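Local coordinates for protein F420-reducing hydrogenase, subunit beta (Methanothermobacter marburgensis, PDB 4OMF) that probably relays electrons between an iron-sulfur cluster and coenzyme F420 through its bound FAD, as the flavin-carrying subunit of a hydrogen-oxidising, F420-reducing enzyme, at residues E8-R13 against F239-I244; D204-S209 against I220-A225. All coordinates share one frame; numbering follows the deposited sequence. Where two conformers were deposited one is given.

Interaction 1 of 2, residues E8-R13 against F239-I244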
loop_
_atom_site.group_PDB
_atom_site.type_symbol
_atom_site.label_atom_id
_atom_site.label_comp_id
_atom_site.label_asym_id
_atom_site.label_seq_id
_atom_site.Cartn_x
_atom_site.Cartn_y
_atom_site.Cartn_z
ATOM N N GLU C 8 17.036 -1.524 44.943
ATOM C CA GLU C 8 17.758 -2.626 45.571
ATOM C C GLU C 8 18.110 -3.698 44.550
ATOM O O GLU C 8 17.386 -3.885 43.584
ATOM C CB GLU C 8 16.930 -3.232 46.704
ATOM C CG GLU C 8 17.738 -4.198 47.567
ATOM C CD GLU C 8 17.043 -4.554 48.865
ATOM O OE1 GLU C 8 15.960 -3.996 49.128
ATOM O OE2 GLU C 8 17.589 -5.388 49.624
ATOM N N ILE C 9 19.238 -4.377 44.764
ATOM C CA ILE C 9 19.627 -5.529 43.957
ATOM C C ILE C 9 19.861 -6.730 44.871
ATOM O O ILE C 9 20.628 -6.635 45.835
ATOM C CB ILE C 9 20.909 -5.262 43.144
ATOM C CG1 ILE C 9 20.718 -4.032 42.244
ATOM C CG2 ILE C 9 21.280 -6.501 42.334
ATOM C CD1 ILE C 9 21.934 -3.703 41.388
ATOM N N VAL C 10 19.198 -7.847 44.563
ATOM C CA VAL C 10 19.322 -9.073 45.337
ATOM C C VAL C 10 19.486 -10.270 44.403
ATOM O O VAL C 10 19.222 -10.175 43.194
ATOM C CB VAL C 10 18.084 -9.320 46.241
ATOM C CG1 VAL C 10 17.954 -8.203 47.300
ATOM C CG2 VAL C 10 16.787 -9.460 45.401
ATOM N N SER C 11 19.905 -11.394 44.974
ATOM C CA SER C 11 19.821 -12.680 44.288
ATOM C C SER C 11 18.565 -13.394 44.798
ATOM O O SER C 11 18.325 -13.405 46.010
ATOM C CB SER C 11 21.077 -13.530 44.549
ATOM O OG SER C 11 21.177 -14.572 43.585
ATOM N N ALA C 12 17.757 -13.960 43.898
ATOM C CA ALA C 12 16.494 -14.554 44.342
ATOM C C ALA C 12 16.075 -15.779 43.548
ATOM O O ALA C 12 16.505 -16.003 42.404
ATOM C CB ALA C 12 15.354 -13.499 44.315
ATOM N N ARG C 13 15.217 -16.571 44.181
ATOM C CA ARG C 13 14.703 -17.804 43.590
ATOM C C ARG C 13 13.279 -18.046 44.086
ATOM O O ARG C 13 12.977 -17.834 45.261
ATOM C CB ARG C 13 15.623 -18.980 43.949
ATOM C CG ARG C 13 15.170 -20.363 43.503
ATOM C CD ARG C 13 16.319 -21.354 43.675
ATOM N NE ARG C 13 15.953 -22.752 43.442
ATOM C CZ ARG C 13 15.812 -23.318 42.245
ATOM N NH1 ARG C 13 15.975 -22.610 41.134
ATOM N NH2 ARG C 13 15.491 -24.602 42.165
ATOM N N PHE C 239 9.403 -15.856 47.425
ATOM C CA PHE C 239 10.805 -15.833 47.006
ATOM C C PHE C 239 11.749 -15.917 48.194
ATOM O O PHE C 239 11.457 -15.404 49.276
ATOM C CB PHE C 239 11.143 -14.565 46.209
ATOM C CG PHE C 239 10.397 -14.437 44.920
ATOM C CD1 PHE C 239 9.348 -13.542 44.801
ATOM C CD2 PHE C 239 10.743 -15.213 43.826
ATOM C CE1 PHE C 239 8.653 -13.423 43.611
ATOM C CE2 PHE C 239 10.059 -15.091 42.639
ATOM C CZ PHE C 239 9.005 -14.199 42.536
ATOM N N GLU C 240 12.864 -16.604 47.973
ATOM C CA GLU C 240 14.021 -16.597 48.863
ATOM C C GLU C 240 15.021 -15.611 48.262
ATOM O O GLU C 240 15.222 -15.609 47.047
ATOM C CB GLU C 240 14.625 -18.010 48.975
ATOM C CG GLU C 240 15.776 -18.177 49.965
ATOM C CD GLU C 240 16.477 -19.538 49.829
ATOM O OE1 GLU C 240 15.962 -20.409 49.080
ATOM O OE2 GLU C 240 17.548 -19.726 50.456
ATOM N N THR C 241 15.631 -14.756 49.088
ATOM C CA THR C 241 16.594 -13.774 48.569
ATOM C C THR C 241 17.898 -13.744 49.363
ATOM O O THR C 241 17.922 -14.058 50.555
ATOM C CB THR C 241 16.014 -12.324 48.561
ATOM O OG1 THR C 241 15.907 -11.822 49.903
ATOM C CG2 THR C 241 14.657 -12.299 47.908
ATOM N N LYS C 242 18.975 -13.355 48.686
ATOM C CA LYS C 242 20.277 -13.113 49.309
ATOM C C LYS C 242 20.810 -11.758 48.827
ATOM O O LYS C 242 20.621 -11.405 47.656
ATOM C CB LYS C 242 21.274 -14.229 48.949
ATOM C CG LYS C 242 20.738 -15.656 49.106
ATOM C CD LYS C 242 21.772 -16.738 48.728
ATOM C CE LYS C 242 21.309 -18.116 49.213
ATOM N NZ LYS C 242 22.247 -19.223 48.875
ATOM N N PRO C 243 21.477 -10.993 49.714
ATOM C CA PRO C 243 22.171 -9.785 49.245
ATOM C C PRO C 243 23.109 -10.118 48.086
ATOM O O PRO C 243 23.815 -11.126 48.143
ATOM C CB PRO C 243 22.955 -9.323 50.481
ATOM C CG PRO C 243 22.167 -9.847 51.629
ATOM C CD PRO C 243 21.616 -11.176 51.170
ATOM N N ILE C 244 23.089 -9.299 47.039
ATOM C CA ILE C 244 23.874 -9.587 45.849
ATOM C C ILE C 244 25.386 -9.545 46.146
ATOM O O ILE C 244 26.168 -10.194 45.459
ATOM C CB ILE C 244 23.521 -8.610 44.695
ATOM C CG1 ILE C 244 23.983 -9.172 43.349
ATOM C CG2 ILE C 244 24.084 -7.223 44.948
ATOM C CD1 ILE C 244 23.325 -10.498 42.962
#

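Interaction 2 of 2, residues D204-S209 against I220-A225. With FAD (flavin-adenine dinucleotide), chain R; KEN (N,N-dimethylmethanamine), chain P.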
loop_
_atom_site.group_PDB
_atom_site.type_symbol
_atom_site.label_atom_id
_atom_site.label_comp_id
_atom_site.label_asym_id
_atom_site.label_seq_id
_atom_site.Cartn_x
_atom_site.Cartn_y
_atom_site.Cartn_z
ATOM N N ASP C 204 9.797 -1.848 35.766
ATOM C CA ASP C 204 9.499 -1.713 37.191
ATOM C C ASP C 204 10.473 -2.523 38.056
ATOM O O ASP C 204 10.937 -2.038 39.090
ATOM C CB ASP C 204 8.089 -2.162 37.493
ATOM C CG ASP C 204 7.051 -1.225 36.921
ATOM O OD1 ASP C 204 7.227 0.012 37.035
ATOM O OD2 ASP C 204 6.056 -1.728 36.381
ATOM N N VAL C 205 10.689 -3.776 37.650
ATOM C CA VAL C 205 11.636 -4.720 38.262
ATOM C C VAL C 205 12.334 -5.382 37.098
ATOM O O VAL C 205 11.660 -5.740 36.133
ATOM C CB VAL C 205 10.949 -5.839 39.076
ATOM C CG1 VAL C 205 11.961 -6.587 39.930
ATOM C CG2 VAL C 205 9.827 -5.319 39.893
ATOM N N SER C 206 13.648 -5.569 37.182
ATOM C CA SER C 206 14.392 -6.203 36.094
ATOM C C SER C 206 15.087 -7.474 36.592
ATOM O O SER C 206 15.584 -7.505 37.714
ATOM C CB SER C 206 15.431 -5.234 35.516
ATOM O OG SER C 206 14.860 -3.984 35.152
ATOM N N THR C 207 15.127 -8.523 35.775
ATOM C CA THR C 207 15.730 -9.754 36.260
ATOM C C THR C 207 16.450 -10.522 35.150
ATOM O O THR C 207 16.116 -10.401 33.972
ATOM C CB THR C 207 14.636 -10.635 36.972
ATOM O OG1 THR C 207 15.220 -11.797 37.576
ATOM C CG2 THR C 207 13.555 -11.058 35.989
ATOM N N GLY C 208 17.467 -11.281 35.543
ATOM C CA GLY C 208 18.237 -12.090 34.612
ATOM C C GLY C 208 19.093 -13.070 35.384
ATOM O O GLY C 208 19.048 -13.110 36.612
ATOM N N SER C 209 19.877 -13.869 34.670
ATOM C CA SER C 209 20.696 -14.879 35.332
ATOM C C SER C 209 22.037 -14.320 35.759
ATOM O O SER C 209 22.609 -14.759 36.761
ATOM C CB SER C 209 20.927 -16.089 34.415
ATOM O OG SER C 209 21.574 -15.686 33.219
ATOM N N ILE C 220 16.665 -6.601 40.168
ATOM C CA ILE C 220 16.867 -5.172 40.373
ATOM C C ILE C 220 15.504 -4.496 40.485
ATOM O O ILE C 220 14.764 -4.469 39.503
ATOM C CB ILE C 220 17.638 -4.563 39.190
ATOM C CG1 ILE C 220 19.032 -5.189 39.067
ATOM C CG2 ILE C 220 17.748 -3.054 39.352
ATOM C CD1 ILE C 220 19.713 -4.859 37.743
ATOM N N THR C 221 15.144 -3.986 41.666
ATOM C CA THR C 221 13.881 -3.250 41.777
ATOM C C THR C 221 14.150 -1.782 41.472
ATOM O O THR C 221 15.197 -1.257 41.834
ATOM C CB THR C 221 13.212 -3.392 43.174
ATOM O OG1 THR C 221 14.140 -3.037 44.190
ATOM C CG2 THR C 221 12.760 -4.827 43.409
ATOM N N ARG C 222 13.217 -1.121 40.790
ATOM C CA ARG C 222 13.467 0.225 40.299
ATOM C C ARG C 222 12.383 1.239 40.681
ATOM O O ARG C 222 12.679 2.262 41.308
ATOM C CB ARG C 222 13.633 0.209 38.765
ATOM C CG ARG C 222 14.692 -0.764 38.235
ATOM C CD ARG C 222 14.929 -0.586 36.720
ATOM N NE ARG C 222 15.948 -1.514 36.209
ATOM C CZ ARG C 222 17.256 -1.274 36.224
ATOM N NH1 ARG C 222 17.738 -0.130 36.726
ATOM N NH2 ARG C 222 18.096 -2.182 35.735
ATOM N N THR C 223 11.140 0.992 40.294
ATOM C CA THR C 223 10.071 1.959 40.552
ATOM C C THR C 223 9.378 1.631 41.872
ATOM O O THR C 223 9.585 0.549 42.420
ATOM C CB THR C 223 9.036 1.949 39.447
ATOM O OG1 THR C 223 8.461 0.637 39.395
ATOM C CG2 THR C 223 9.659 2.284 38.092
ATOM N N ASP C 224 8.555 2.548 42.383
ATOM C CA ASP C 224 7.785 2.266 43.598
ATOM C C ASP C 224 6.957 0.981 43.440
ATOM O O ASP C 224 6.913 0.147 44.348
ATOM C CB ASP C 224 6.861 3.442 43.962
ATOM C CG ASP C 224 7.630 4.694 44.390
ATOM O OD1 ASP C 224 8.857 4.607 44.618
ATOM O OD2 ASP C 224 6.996 5.770 44.510
ATOM N N ALA C 225 6.326 0.819 42.279
ATOM C CA ALA C 225 5.498 -0.342 42.007
ATOM C C ALA C 225 6.337 -1.621 41.984
ATOM O O ALA C 225 5.968 -2.647 42.567
ATOM C CB ALA C 225 4.766 -0.160 40.684
HETATM P PA FAD R . 10.600 -17.685 33.898
HETATM O O1A FAD R . 11.368 -18.774 33.196
HETATM O O2A FAD R . 9.740 -17.929 35.103
HETATM O O5B FAD R . 9.679 -16.980 32.806
HETATM C C5B FAD R . 10.362 -16.493 31.642
HETATM C C4B FAD R . 9.494 -15.391 31.030
HETATM O O4B FAD R . 10.170 -14.838 29.900
HETATM C C3B FAD R . 8.171 -15.971 30.545
HETATM O O3B FAD R . 7.055 -15.192 31.002
HETATM C C2B FAD R . 8.285 -15.869 29.031
HETATM O O2B FAD R . 7.005 -15.590 28.442
HETATM C C1B FAD R . 9.260 -14.726 28.819
HETATM N N9A FAD R . 9.969 -14.896 27.538
HETATM C C8A FAD R . 10.637 -15.996 27.149
HETATM N N7A FAD R . 11.185 -15.814 25.925
HETATM C C5A FAD R . 10.850 -14.554 25.533
HETATM C C6A FAD R . 11.086 -13.725 24.328
HETATM N N6A FAD R . 11.790 -14.202 23.268
HETATM N N1A FAD R . 10.578 -12.482 24.333
HETATM C C2A FAD R . 9.844 -11.996 25.357
HETATM N N3A FAD R . 9.574 -12.696 26.484
HETATM C C4A FAD R . 10.053 -13.959 26.605
HETATM N N1 FAD R . 19.415 -13.042 30.805
HETATM C C2 FAD R . 20.633 -12.476 31.175
HETATM O O2 FAD R . 21.022 -12.607 32.353
HETATM N N3 FAD R . 21.396 -11.827 30.215
HETATM C C4 FAD R . 20.942 -11.691 28.919
HETATM O O4 FAD R . 21.644 -11.064 28.095
HETATM C C4X FAD R . 20.119 -12.768 28.418
HETATM N N5 FAD R . 19.739 -12.661 26.986
HETATM C C5X FAD R . 18.288 -12.747 26.783
HETATM C C6 FAD R . 17.873 -12.591 25.450
HETATM C C7 FAD R . 16.547 -12.866 25.095
HETATM C C7M FAD R . 16.085 -12.687 23.655
HETATM C C8 FAD R . 15.672 -13.310 26.085
HETATM C C8M FAD R . 14.216 -13.647 25.828
HETATM C C9 FAD R . 16.086 -13.484 27.423
HETATM C C9A FAD R . 17.430 -13.291 27.764
HETATM N N10 FAD R . 17.833 -13.365 29.122
HETATM C C10 FAD R . 19.168 -13.248 29.466
HETATM C "C1'" FAD R . 16.887 -13.503 30.246
HETATM C "C2'" FAD R . 16.671 -14.921 30.709
HETATM O "O2'" FAD R . 17.043 -15.873 29.823
HETATM C "C3'" FAD R . 15.498 -15.091 31.351
HETATM O "O3'" FAD R . 14.418 -15.056 30.533
HETATM C "C4'" FAD R . 15.317 -14.343 32.661
HETATM O "O4'" FAD R . 16.408 -14.582 33.575
HETATM C "C5'" FAD R . 13.980 -14.703 33.318
HETATM O "O5'" FAD R . 14.069 -15.989 33.912
HETATM P P FAD R . 13.021 -16.463 35.025
HETATM O O1P FAD R . 12.950 -15.354 36.052
HETATM O O2P FAD R . 13.374 -17.843 35.494
HETATM O O3P FAD R . 11.615 -16.455 34.204
HETATM C CA1 KEN P . 5.005 1.820 37.040
HETATM C CB1 KEN P . 3.498 2.443 35.129
HETATM C CC1 KEN P . 4.553 0.216 35.135
HETATM N NE1 KEN P . 3.994 1.319 36.011
#

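Interaction 1 of 2, residues E8-R13 against F239-I244
F239 meets R13 edge-on: ring atom CD2 lies 3.7 Å from R13 O, and R13 C sits in the ring plane at the same edge. The ring also packs on F230 of helix 224-235 and on I28 and L32 of helix 28-39. E240 then forms an antiparallel hydrogen-bonded pair with R13, with E240 N to R13 O and R13 N to E240 O both 3.0 Å. In the conformer given, R13 NE is 6.1 Å from E240 OE1, so the charges do not touch, and R13 NH1 bonds to G215 O. T241 and A12 make the next, non-hydrogen-bonded pair, where T241 CG2 touches A12 CB at 3.9 Å on the face covered by helix 224-235. K242 closes a second hydrogen-bonded pair: K242 N to S11 O and S11 N to K242 O each measure 2.8 Å, the latter nearly straight (168° at the hydrogen). Beyond P243 the side chain of I244 leaves its backbone toward strand 8-14. CG1 stands opposite the backbone N (chi1 -162°), which carries CD1 to 4.1 Å from S11 CB, while I244 CG1 and CG2 each lie 3.9 Å from I9 CG2. Replacing I244 with an alanine is likely to leave a gap beside S11 CB and remove both branch contacts with I9 CG2. The pairing adds strand 239-243 to strand 8-14 as an outermost strand, within this chain, of a mixed beta sheet.

Interaction 2 of 2, residues D204-S209 against I220-A225
A beta hairpin of strands 205-208 and 217-221 holds this contact, and S206 with I220 supplies its hydrogen-bonded pair. I220 N points almost straight at S206 O (2.8 Å, 178° at the hydrogen), and S206 N returns a bond of the same length to I220 O. In the neighbouring non-hydrogen-bonded pair, V205 and T221 lie side by side, V205 CG1 4.0 Å from T221 CG2. On the opposite face of the hairpin S206 meets R222: NE donates to S206 OG at 2.9 Å, and the hydroxyl oxygen lies in the guanidinium plane. The R222 chain is extended from CG to NE, which brings the group alongside the strand, and I220 CG2 covers one guanidinium face 3.6 Å above its centre. Outside the hairpin, R222 NH1 reaches T5 O and L3 O and NH2 reaches V199 O, so with NE on S206 OG every nitrogen of this buried guanidinium has an oxygen partner; S206 OG in turn is hydrogen-bonded to A200 O. Where strand 217-221 gives way to helix 224-235, D204 O takes two backbone donors, R222 N at 3.0 Å and T223 N at 3.3 Å, the second in the carbonyl plane on a lone pair. T223 is the N-cap of that helix: OG1 lies between the backbone N and the carbonyl carbon (chi1 61°) and accepts from G226 N. The same hydroxyl donates to D204 OD1, an atom whose exact place is less sure; OD1 also forms a salt bridge with R110 NH1, with the same reserve. At the far end of strand 205-208 the chain enters the flavin site, where S209 N donates to FAD O2 (2.9 Å, 134° at the hydrogen) and G208 CA packs 3.3 Å from FAD O4'.

In the fold
Interactions 1 and 2 lie side by side in one mixed sheet, their centres about 11 Å apart, because strand 8-14 runs between strands 217-221 and 239-243. They touch directly: E8 O is 3.0 Å from T221 N, a probable hydrogen bond, and I9 CG1 packs 3.8 Å from I220 CG1. Helix 224-235, capped in interaction 2, leads along the chain into strand 239-243 of interaction 1 and lends F230 to V10 and A12. The G208-S209 end of segment 204-209 touches FAD, whereas in interaction 1 the F239 side chain stays about 7 Å from it at the nearest atoms. The side chain of S206 is about 11 Å from the iron-sulfur cluster at the nearest atoms.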